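Local coordinates for protein titin (Homo sapiens, PDB 2J8H) that spans half the sarcomere of striated muscle as a giant elastic filament and carries a serine/threonine kinase domain, here represented by a rigid tandem of A-band immunoglobulin domains, at residues A[4-9]-A[27-32]; A[11-16]-A[90-95]; A[34-39]-A[60-65]; A[38-43]-A[75-80]. One frame throughout, in Å; residues are numbered along the deposited sequence.

Contact 1 of 4, residues A[4-9]-A[27-32]; sequences APHFKE and KVTGHP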
# COMPACT_ATOMS: atom_id res chain seq x y z
N ALA A 4 11.48 -16.84 -37.84
CA ALA A 4 10.40 -17.32 -36.94
C ALA A 4 10.58 -16.76 -35.53
O ALA A 4 11.71 -16.49 -35.13
CB ALA A 4 10.38 -18.82 -36.87
N PRO A 5 9.49 -16.63 -34.75
CA PRO A 5 9.62 -16.04 -33.42
C PRO A 5 10.47 -16.87 -32.46
O PRO A 5 10.47 -18.10 -32.54
CB PRO A 5 8.19 -15.99 -32.91
CG PRO A 5 7.32 -16.14 -34.13
CD PRO A 5 8.09 -17.02 -35.03
N HIS A 6 11.18 -16.19 -31.56
CA HIS A 6 12.00 -16.84 -30.54
C HIS A 6 11.94 -15.98 -29.29
O HIS A 6 11.81 -14.78 -29.38
CB HIS A 6 13.42 -16.98 -31.05
CG HIS A 6 14.37 -17.65 -30.10
ND1 HIS A 6 14.38 -19.01 -29.89
CD2 HIS A 6 15.42 -17.16 -29.40
CE1 HIS A 6 15.36 -19.33 -29.05
NE2 HIS A 6 16.01 -18.22 -28.74
N PHE A 7 11.99 -16.63 -28.13
CA PHE A 7 12.11 -15.92 -26.84
C PHE A 7 13.58 -15.81 -26.52
O PHE A 7 14.21 -16.78 -26.12
CB PHE A 7 11.32 -16.64 -25.75
CG PHE A 7 9.87 -16.53 -25.93
CD1 PHE A 7 9.13 -17.58 -26.42
CD2 PHE A 7 9.23 -15.33 -25.70
CE1 PHE A 7 7.78 -17.46 -26.65
CE2 PHE A 7 7.89 -15.20 -25.90
CZ PHE A 7 7.16 -16.29 -26.41
N LYS A 8 14.15 -14.63 -26.79
CA LYS A 8 15.54 -14.32 -26.46
C LYS A 8 15.67 -14.26 -24.94
O LYS A 8 16.67 -14.68 -24.37
CB LYS A 8 15.92 -12.98 -27.09
CG LYS A 8 17.35 -12.52 -26.90
CD LYS A 8 18.26 -13.26 -27.81
CE LYS A 8 19.70 -12.82 -27.65
NZ LYS A 8 20.61 -13.81 -28.30
N GLU A 9 14.66 -13.71 -24.29
CA GLU A 9 14.56 -13.77 -22.84
C GLU A 9 13.20 -14.36 -22.51
O GLU A 9 12.18 -13.79 -22.84
CB GLU A 9 14.76 -12.38 -22.25
CG GLU A 9 16.09 -11.76 -22.70
CD GLU A 9 16.37 -10.41 -22.07
OE1 GLU A 9 15.47 -9.90 -21.39
OE2 GLU A 9 17.48 -9.87 -22.25
N LYS A 27 11.52 -11.14 -23.86
CA LYS A 27 12.06 -10.46 -25.03
C LYS A 27 11.95 -11.42 -26.22
O LYS A 27 12.45 -12.54 -26.18
CB LYS A 27 13.50 -10.02 -24.81
CG LYS A 27 14.07 -9.18 -25.94
CD LYS A 27 15.52 -8.89 -25.64
CE LYS A 27 16.14 -7.98 -26.65
NZ LYS A 27 17.47 -7.57 -26.14
N VAL A 28 11.32 -10.92 -27.27
CA VAL A 28 10.99 -11.70 -28.44
C VAL A 28 11.82 -11.22 -29.63
O VAL A 28 12.00 -10.02 -29.82
CB VAL A 28 9.49 -11.56 -28.73
CG1 VAL A 28 9.07 -12.18 -30.08
CG2 VAL A 28 8.68 -12.15 -27.56
N THR A 29 12.32 -12.16 -30.41
CA THR A 29 12.92 -11.84 -31.70
C THR A 29 12.12 -12.50 -32.82
O THR A 29 11.32 -13.40 -32.59
CB THR A 29 14.37 -12.28 -31.78
OG1 THR A 29 14.46 -13.68 -31.55
CG2 THR A 29 15.23 -11.52 -30.73
N GLY A 30 12.34 -12.02 -34.03
CA GLY A 30 11.73 -12.61 -35.22
C GLY A 30 11.47 -11.52 -36.23
O GLY A 30 11.37 -10.35 -35.87
N HIS A 31 11.39 -11.92 -37.49
CA HIS A 31 11.06 -11.05 -38.59
C HIS A 31 10.08 -11.78 -39.50
O HIS A 31 10.38 -12.88 -39.99
CB HIS A 31 12.31 -10.69 -39.41
CG HIS A 31 13.36 -9.96 -38.63
ND1 HIS A 31 13.13 -8.73 -38.05
CD2 HIS A 31 14.63 -10.29 -38.32
CE1 HIS A 31 14.22 -8.34 -37.42
NE2 HIS A 31 15.15 -9.26 -37.58
N PRO A 32 8.93 -11.15 -39.79
CA PRO A 32 8.48 -9.87 -39.26
C PRO A 32 8.31 -9.87 -37.74
O PRO A 32 8.28 -10.94 -37.13
CB PRO A 32 7.13 -9.67 -39.96
CG PRO A 32 7.21 -10.47 -41.18
CD PRO A 32 8.00 -11.67 -40.81
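His6 and Phe7 pair antiparallel with Thr29 and Val28, adding the first short strand of the N-terminal immunoglobulin domain to the edge of strand 22-29. His6 and Thr29 exchange two backbone bonds, His6 N to Thr29 O at 3.0 Å and Thr29 N to His6 O at 2.9 Å. Further on the register slips by one: Lys27 O takes a nearly straight bond from Glu9 N (3.1 Å, 170°) and a weak, bent one from Lys8 N. The side chains divide between two faces. On the inner one, CG2 of Val28 lies 3.6 Å from CE2 of Phe7, the two side chains running side by side into the core, where Phe7 reaches Val79. On the outer one, Lys27, extended with CG anti to its backbone N (chi1 -174°), lays CB and CD along Glu9 (CB to CB 3.7 Å). Their charged ends stop short of a salt bridge, and Lys27 NZ bonds instead to Tyr61 OH. Gly30 ends the pairing close over Pro5, with backbone angles that would drive a side chain into the carbonyl O of Thr29. Lys8 and Glu9 set against Lys27 form a classic beta bulge, where strand A of the I-set fold turns out of this sheet.

Contact 2 of 4, residues A[11-16]-A[90-95]; sequences LRNLNV and GTASLE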
# COMPACT_ATOMS: atom_id res chain seq x y z
N LEU A 11 10.03 -16.03 -20.22
CA LEU A 11 9.29 -15.68 -19.01
C LEU A 11 9.89 -16.34 -17.79
O LEU A 11 10.31 -17.49 -17.85
CB LEU A 11 7.84 -16.15 -19.10
CG LEU A 11 6.77 -15.36 -19.82
CD1 LEU A 11 5.37 -15.93 -19.41
CD2 LEU A 11 6.86 -13.85 -19.56
N ARG A 12 9.91 -15.62 -16.68
CA ARG A 12 10.42 -16.16 -15.41
C ARG A 12 9.27 -16.52 -14.49
O ARG A 12 8.32 -15.76 -14.39
CB ARG A 12 11.28 -15.11 -14.70
CG ARG A 12 12.70 -15.01 -15.21
CD ARG A 12 13.56 -14.06 -14.36
NE ARG A 12 14.50 -13.34 -15.22
CZ ARG A 12 15.77 -13.68 -15.44
NH1 ARG A 12 16.33 -14.73 -14.83
NH2 ARG A 12 16.51 -12.93 -16.27
N ASN A 13 9.37 -17.66 -13.81
CA ASN A 13 8.47 -17.97 -12.70
C ASN A 13 8.59 -16.86 -11.65
O ASN A 13 9.70 -16.37 -11.37
CB ASN A 13 8.83 -19.32 -12.06
CG ASN A 13 8.40 -20.51 -12.90
OD1 ASN A 13 7.63 -20.38 -13.85
ND2 ASN A 13 8.90 -21.69 -12.52
N LEU A 14 7.46 -16.47 -11.07
CA LEU A 14 7.40 -15.35 -10.13
C LEU A 14 6.82 -15.79 -8.80
O LEU A 14 5.92 -16.62 -8.77
CB LEU A 14 6.47 -14.24 -10.64
CG LEU A 14 6.74 -13.44 -11.91
CD1 LEU A 14 5.57 -12.48 -12.14
CD2 LEU A 14 8.07 -12.69 -11.76
N ASN A 15 7.32 -15.18 -7.72
CA ASN A 15 6.73 -15.25 -6.39
C ASN A 15 6.53 -13.82 -5.92
O ASN A 15 7.49 -13.10 -5.66
CB ASN A 15 7.67 -15.97 -5.43
CG ASN A 15 7.66 -17.46 -5.63
OD1 ASN A 15 8.14 -17.96 -6.63
ND2 ASN A 15 7.11 -18.18 -4.67
N VAL A 16 5.28 -13.42 -5.78
CA VAL A 16 4.94 -12.03 -5.51
C VAL A 16 4.11 -11.96 -4.26
O VAL A 16 3.27 -12.82 -4.00
CB VAL A 16 4.18 -11.43 -6.72
CG1 VAL A 16 3.72 -9.99 -6.46
CG2 VAL A 16 5.05 -11.48 -7.93
N GLY A 90 5.74 -19.45 -24.32
CA GLY A 90 6.52 -19.68 -23.13
C GLY A 90 5.54 -19.63 -21.99
O GLY A 90 4.43 -19.11 -22.14
N THR A 91 5.95 -20.18 -20.87
CA THR A 91 5.07 -20.32 -19.73
C THR A 91 5.84 -19.97 -18.44
O THR A 91 7.05 -20.22 -18.32
CB THR A 91 4.51 -21.76 -19.69
OG1 THR A 91 3.66 -21.92 -18.54
CG2 THR A 91 5.61 -22.75 -19.60
N ALA A 92 5.12 -19.37 -17.49
CA ALA A 92 5.65 -19.09 -16.15
C ALA A 92 4.52 -19.30 -15.15
O ALA A 92 3.35 -19.08 -15.47
CB ALA A 92 6.14 -17.64 -16.06
N SER A 93 4.87 -19.70 -13.94
CA SER A 93 3.90 -19.75 -12.86
C SER A 93 4.07 -18.52 -11.99
O SER A 93 5.18 -18.05 -11.75
CB SER A 93 4.14 -20.99 -12.04
OG SER A 93 5.37 -20.83 -11.36
N LEU A 94 2.94 -17.99 -11.53
CA LEU A 94 2.91 -16.99 -10.50
C LEU A 94 2.45 -17.67 -9.20
O LEU A 94 1.40 -18.31 -9.17
CB LEU A 94 1.93 -15.90 -10.90
CG LEU A 94 1.69 -14.79 -9.87
CD1 LEU A 94 3.00 -14.18 -9.33
CD2 LEU A 94 0.80 -13.74 -10.50
N GLU A 95 3.24 -17.58 -8.15
CA GLU A 95 2.81 -18.00 -6.85
C GLU A 95 2.69 -16.73 -6.03
O GLU A 95 3.49 -15.82 -6.17
CB GLU A 95 3.80 -19.00 -6.25
CG GLU A 95 3.52 -20.43 -6.74
CD GLU A 95 4.77 -21.23 -7.05
OE1 GLU A 95 5.58 -21.47 -6.11
OE2 GLU A 95 4.90 -21.67 -8.24
O HOH W 1 6.32 -19.30 -9.16
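Leu14 O is gripped by two donors, Glu95 N at 2.9 Å and a water at 2.7 Å that also hydrogen-bonds to Ser93 OG. This is the parallel pairing of strand A' with strand G that closes one edge of the I-set immunoglobulin sandwich. As parallel strands require, Leu14 bonds to the residues flanking its partner Leu94: its N-H goes to Ser93 O, nearly along the C=O axis, and its carbonyl takes Glu95 N. One step on, Val16 N donates to Glu95 O at 3.0 Å. Before the strand proper begins, a side chain carries the ladder. Asn13 has CG beside its own backbone N (chi1 -74°), which swings the amide over to the other strand, where OD1 accepts Ser93 N in a straight bond (2.8 Å, 167°); the donor comes from above the carbonyl plane and not along a lone pair. The apolar side is built round Leu94. Its CD1 meets CB of Leu14 and CG2 of Val16, each at 3.7 Å, so one methyl bridges two alternate residues of strand 14-16, and Ala22 of strand 22-29 packs on both Val16 and Leu94. At the other end, Leu11 lies against Ala92 and reaches inward to Cys26 and Val79. Val16 also packs on Arg17 of the second subunit. Ala92 sits tightly beneath the incoming chain, its CB 3.3 Å from Arg12 O.

Contact 3 of 4, residues A[34-39]-A[60-65]; sequences PIVKWY and GYHQLI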
# COMPACT_ATOMS: atom_id res chain seq x y z
N PRO A 34 7.17 -10.35 -34.31
CA PRO A 34 6.06 -11.16 -33.82
C PRO A 34 5.02 -10.41 -33.02
O PRO A 34 5.35 -9.47 -32.28
CB PRO A 34 6.75 -12.22 -32.96
CG PRO A 34 8.15 -12.31 -33.53
CD PRO A 34 8.46 -10.85 -33.79
N ILE A 35 3.79 -10.89 -33.14
CA ILE A 35 2.67 -10.37 -32.40
C ILE A 35 2.49 -11.28 -31.20
O ILE A 35 2.57 -12.51 -31.30
CB ILE A 35 1.41 -10.37 -33.28
CG1 ILE A 35 1.63 -9.43 -34.47
CG2 ILE A 35 0.18 -10.02 -32.46
CD1 ILE A 35 0.46 -9.38 -35.38
N VAL A 36 2.26 -10.67 -30.04
CA VAL A 36 2.27 -11.39 -28.80
C VAL A 36 0.90 -11.37 -28.17
O VAL A 36 0.21 -10.36 -28.21
CB VAL A 36 3.30 -10.79 -27.86
CG1 VAL A 36 3.11 -11.31 -26.43
CG2 VAL A 36 4.71 -11.11 -28.42
N LYS A 37 0.50 -12.51 -27.63
CA LYS A 37 -0.72 -12.63 -26.88
C LYS A 37 -0.35 -13.28 -25.55
O LYS A 37 0.64 -14.01 -25.46
CB LYS A 37 -1.74 -13.49 -27.64
CG LYS A 37 -2.32 -12.88 -28.89
CD LYS A 37 -3.40 -13.79 -29.58
CE LYS A 37 -2.83 -14.97 -30.41
NZ LYS A 37 -3.87 -15.83 -31.20
N TRP A 38 -1.15 -12.98 -24.54
CA TRP A 38 -0.93 -13.45 -23.18
C TRP A 38 -2.12 -14.24 -22.72
O TRP A 38 -3.26 -13.91 -23.08
CB TRP A 38 -0.80 -12.24 -22.27
CG TRP A 38 0.44 -11.44 -22.47
CD1 TRP A 38 0.61 -10.37 -23.30
CD2 TRP A 38 1.69 -11.63 -21.81
NE1 TRP A 38 1.88 -9.88 -23.18
CE2 TRP A 38 2.57 -10.64 -22.28
CE3 TRP A 38 2.16 -12.56 -20.87
CZ2 TRP A 38 3.88 -10.53 -21.83
CZ3 TRP A 38 3.46 -12.44 -20.43
CH2 TRP A 38 4.30 -11.43 -20.91
N TYR A 39 -1.87 -15.26 -21.90
CA TYR A 39 -2.93 -16.17 -21.47
C TYR A 39 -2.79 -16.48 -20.00
O TYR A 39 -1.66 -16.59 -19.49
CB TYR A 39 -2.83 -17.50 -22.22
CG TYR A 39 -2.86 -17.34 -23.72
CD1 TYR A 39 -1.72 -16.94 -24.39
CD2 TYR A 39 -4.02 -17.59 -24.47
CE1 TYR A 39 -1.71 -16.78 -25.77
CE2 TYR A 39 -4.02 -17.40 -25.84
CZ TYR A 39 -2.85 -17.02 -26.47
OH TYR A 39 -2.80 -16.83 -27.82
N GLY A 60 11.80 -5.53 -28.85
CA GLY A 60 11.07 -6.79 -28.66
C GLY A 60 10.68 -7.14 -27.23
O GLY A 60 10.43 -8.31 -26.93
N TYR A 61 10.62 -6.15 -26.35
CA TYR A 61 10.27 -6.43 -24.97
C TYR A 61 8.77 -6.36 -24.79
O TYR A 61 8.13 -5.42 -25.27
CB TYR A 61 10.91 -5.43 -24.03
CG TYR A 61 12.38 -5.57 -23.93
CD1 TYR A 61 13.21 -4.84 -24.75
CD2 TYR A 61 12.96 -6.45 -23.02
CE1 TYR A 61 14.60 -4.96 -24.67
CE2 TYR A 61 14.35 -6.58 -22.93
CZ TYR A 61 15.16 -5.84 -23.76
OH TYR A 61 16.54 -5.94 -23.70
N HIS A 62 8.24 -7.36 -24.09
CA HIS A 62 6.81 -7.49 -23.83
C HIS A 62 6.62 -7.75 -22.36
O HIS A 62 7.35 -8.57 -21.77
CB HIS A 62 6.25 -8.67 -24.60
CG HIS A 62 6.23 -8.44 -26.07
ND1 HIS A 62 5.17 -7.82 -26.70
CD2 HIS A 62 7.17 -8.65 -27.02
CE1 HIS A 62 5.45 -7.71 -27.98
NE2 HIS A 62 6.65 -8.20 -28.20
N GLN A 63 5.65 -7.07 -21.75
CA GLN A 63 5.36 -7.37 -20.37
C GLN A 63 3.87 -7.28 -20.07
O GLN A 63 3.12 -6.54 -20.72
CB GLN A 63 6.24 -6.54 -19.41
CG GLN A 63 5.83 -5.14 -19.17
CD GLN A 63 6.79 -4.32 -18.32
OE1 GLN A 63 7.84 -4.79 -17.90
NE2 GLN A 63 6.45 -3.05 -18.13
N LEU A 64 3.47 -8.10 -19.12
CA LEU A 64 2.12 -8.10 -18.62
C LEU A 64 2.21 -7.71 -17.16
O LEU A 64 2.97 -8.30 -16.40
CB LEU A 64 1.55 -9.50 -18.74
CG LEU A 64 0.19 -9.76 -18.04
CD1 LEU A 64 -0.93 -9.02 -18.73
CD2 LEU A 64 -0.07 -11.29 -18.00
N ILE A 65 1.43 -6.71 -16.77
CA ILE A 65 1.32 -6.32 -15.39
C ILE A 65 -0.03 -6.77 -14.86
O ILE A 65 -1.07 -6.38 -15.38
CB ILE A 65 1.46 -4.79 -15.20
CG1 ILE A 65 2.71 -4.27 -15.93
CG2 ILE A 65 1.52 -4.44 -13.68
CD1 ILE A 65 2.78 -2.74 -16.06
O HOH W 2 7.50 -8.69 -30.76
O HOH W 3 2.95 -7.58 -24.85
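Two CH-pi contacts join Val36 to His62 and Trp38 to Leu64, linking strand C to strand E across the interior of the immunoglobulin beta sandwich. The strands belong to opposite sheets, their axes 8.9 Å apart, so side chains and water alone span the gap. In the first contact CG2 of Val36 stands over the centre of the His62 imidazole, 3.5 Å from the centroid. In the second, CB of Leu64 lies 3.6 Å from the centroid of the six-membered ring of Trp38, almost on its normal, while the backbone carbon of His62 meets the indole edge. Trp38 holds CG beside its own N (chi1 -69°), which puts the indole across the core against Leu64. An alanine at Trp38 is likely to open a large gap beneath Leu64 and deprive the water at ND1 of His62 of its indole donor. The polar links both run through His62, whose two ring nitrogens each hold a water near the ring plane. One water lies 2.7 Å from NE2 of His62 and donates to Pro34 O. The other lies 2.9 Å from ND1 of His62 and accepts the indole N-H, 3.0 Å from Trp38 NE1.

Contact 4 of 4, residues A[38-43]-A[75-80]; sequences WYRQGK and TVYQVR
Gln78 bends at its second torsion (chi2 86°), folding its amide back over strand 38-40 until OE1 accepts the backbone N-H of Gly42 at 2.8 Å and lies 3.3 Å from CB of Tyr39. The Tyr39 side chain runs at about a right angle to that of Gln78, the ring and amide planes 50° apart. The pairing is the antiparallel C-F ladder of the I-set immunoglobulin fold. Tyr39 and Gln78 exchange backbone bonds, and Gln41 N donates to Val76 O. Beyond Arg40 the chain reverses in a type I' turn through Gln41 and Gly42, both with positive phi, and the Gln78 amide ties that turn to the sheet. On the outer face the hydroxyl of Tyr39 lies 3.2 Å from CZ of Arg80, over the guanidinium face; the angles are too poor for a hydrogen bond. Toward the core, CG2 of Val79 sits 3.7 Å from the centroid of the six-membered ring of Trp38, on the side opposite Leu64, so the indole is clamped between the sheets. Val79 stands where many immunoglobulin domains carry their second core cysteine, and it packs on Cys26. A serine in place of Trp38 would probably leave Val79 facing a gap where the indole had been. Tyr77 forms a tyrosine corner, its OH bonded to Asp73 O. Arg40 runs extended past this ring, which it crosses obliquely, its guanidinium held by Asp72 O and its CG 3.7 Å from CE2 of Tyr77.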
# COMPACT_ATOMS: atom_id res chain seq x y z
N TRP A 38 -1.15 -12.98 -24.54
CA TRP A 38 -0.93 -13.45 -23.18
C TRP A 38 -2.12 -14.24 -22.72
O TRP A 38 -3.26 -13.91 -23.08
CB TRP A 38 -0.80 -12.24 -22.27
CG TRP A 38 0.44 -11.44 -22.47
CD1 TRP A 38 0.61 -10.37 -23.30
CD2 TRP A 38 1.69 -11.63 -21.81
NE1 TRP A 38 1.88 -9.88 -23.18
CE2 TRP A 38 2.57 -10.64 -22.28
CE3 TRP A 38 2.16 -12.56 -20.87
CZ2 TRP A 38 3.88 -10.53 -21.83
CZ3 TRP A 38 3.46 -12.44 -20.43
CH2 TRP A 38 4.30 -11.43 -20.91
N TYR A 39 -1.87 -15.26 -21.90
CA TYR A 39 -2.93 -16.17 -21.47
C TYR A 39 -2.79 -16.48 -20.00
O TYR A 39 -1.66 -16.59 -19.49
CB TYR A 39 -2.83 -17.50 -22.22
CG TYR A 39 -2.86 -17.34 -23.72
CD1 TYR A 39 -1.72 -16.94 -24.39
CD2 TYR A 39 -4.02 -17.59 -24.47
CE1 TYR A 39 -1.71 -16.78 -25.77
CE2 TYR A 39 -4.02 -17.40 -25.84
CZ TYR A 39 -2.85 -17.02 -26.47
OH TYR A 39 -2.80 -16.83 -27.82
N ARG A 40 -3.93 -16.69 -19.34
CA ARG A 40 -3.97 -17.22 -18.00
C ARG A 40 -4.58 -18.61 -18.14
O ARG A 40 -5.71 -18.76 -18.60
CB ARG A 40 -4.84 -16.33 -17.12
CG ARG A 40 -5.00 -16.78 -15.67
CD ARG A 40 -6.14 -16.00 -15.06
NE ARG A 40 -6.54 -16.44 -13.73
CZ ARG A 40 -7.19 -17.56 -13.46
NH1 ARG A 40 -7.51 -18.42 -14.43
NH2 ARG A 40 -7.49 -17.85 -12.19
N GLN A 41 -3.82 -19.63 -17.75
CA GLN A 41 -4.28 -21.01 -17.88
C GLN A 41 -4.91 -21.26 -19.24
O GLN A 41 -5.99 -21.82 -19.32
CB GLN A 41 -5.31 -21.36 -16.81
CG GLN A 41 -4.73 -21.69 -15.48
CD GLN A 41 -5.75 -22.32 -14.56
OE1 GLN A 41 -6.52 -21.61 -13.91
NE2 GLN A 41 -5.77 -23.65 -14.52
N GLY A 42 -4.25 -20.81 -20.30
CA GLY A 42 -4.70 -21.13 -21.65
C GLY A 42 -5.92 -20.35 -22.13
O GLY A 42 -6.47 -20.67 -23.17
N LYS A 43 -6.36 -19.35 -21.38
CA LYS A 43 -7.43 -18.47 -21.84
C LYS A 43 -6.82 -17.10 -22.05
O LYS A 43 -6.15 -16.57 -21.16
CB LYS A 43 -8.56 -18.40 -20.82
CG LYS A 43 -9.36 -19.72 -20.72
CD LYS A 43 -10.64 -19.57 -19.88
CE LYS A 43 -11.52 -20.84 -19.86
NZ LYS A 43 -12.66 -20.67 -18.88
N THR A 75 -1.31 -18.84 -10.68
CA THR A 75 -1.53 -19.95 -11.59
C THR A 75 -0.49 -19.86 -12.70
O THR A 75 0.48 -19.11 -12.58
CB THR A 75 -2.99 -19.95 -12.16
OG1 THR A 75 -3.21 -21.15 -12.90
CG2 THR A 75 -3.25 -18.73 -13.04
N VAL A 76 -0.68 -20.62 -13.76
CA VAL A 76 0.24 -20.62 -14.89
C VAL A 76 -0.24 -19.67 -15.98
O VAL A 76 -1.43 -19.56 -16.24
CB VAL A 76 0.44 -22.04 -15.46
CG1 VAL A 76 -0.83 -22.52 -16.15
CG2 VAL A 76 1.60 -22.06 -16.44
N TYR A 77 0.72 -18.96 -16.56
CA TYR A 77 0.50 -17.99 -17.61
C TYR A 77 1.32 -18.42 -18.80
O TYR A 77 2.33 -19.09 -18.64
CB TYR A 77 0.93 -16.59 -17.16
CG TYR A 77 0.06 -16.07 -16.04
CD1 TYR A 77 0.28 -16.46 -14.71
CD2 TYR A 77 -1.00 -15.24 -16.31
CE1 TYR A 77 -0.54 -16.01 -13.69
CE2 TYR A 77 -1.84 -14.80 -15.31
CZ TYR A 77 -1.60 -15.18 -14.00
OH TYR A 77 -2.45 -14.71 -13.01
N GLN A 78 0.83 -18.06 -19.98
CA GLN A 78 1.53 -18.30 -21.23
C GLN A 78 1.66 -16.99 -21.99
O GLN A 78 0.82 -16.12 -21.89
CB GLN A 78 0.77 -19.29 -22.11
CG GLN A 78 0.62 -20.69 -21.56
CD GLN A 78 -0.58 -20.86 -20.64
OE1 GLN A 78 -1.60 -20.21 -20.81
NE2 GLN A 78 -0.47 -21.79 -19.69
N VAL A 79 2.75 -16.85 -22.72
CA VAL A 79 2.94 -15.78 -23.69
C VAL A 79 3.24 -16.45 -25.01
O VAL A 79 3.99 -17.46 -25.06
CB VAL A 79 4.08 -14.81 -23.28
CG1 VAL A 79 5.39 -15.52 -23.21
CG2 VAL A 79 4.13 -13.56 -24.22
N ARG A 80 2.59 -15.95 -26.05
CA ARG A 80 2.73 -16.51 -27.37
C ARG A 80 3.24 -15.47 -28.32
O ARG A 80 2.76 -14.35 -28.32
CB ARG A 80 1.37 -17.02 -27.86
CG ARG A 80 1.47 -17.75 -29.21
CD ARG A 80 0.11 -18.12 -29.77
NE ARG A 80 -0.55 -19.09 -28.91
CZ ARG A 80 -1.76 -19.60 -29.13
NH1 ARG A 80 -2.44 -19.26 -30.23
NH2 ARG A 80 -2.28 -20.47 -28.28

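How the contacts relate
From the N terminus, 4-9 pairs with 27-32 in contact 1 and closes the first loop. Within that loop 11-16 leaves for the other sheet and meets 90-95, so contact 2 crosses contact 1 and spans almost the whole N-terminal domain. Contacts 3 and 4 both lie within this span and start from strand 35-40: contact 3 closes on 60-65 in the facing sheet, and contact 4 on 75-80 alongside. Contacts 1, 2 and 4 thus fasten strands within sheets, while contact 3 joins the sheets. They also touch one another, with Val28 bonded to Gly60, Gly90 to Val79, Phe7 packed on Gly90, and Leu11 on Trp38.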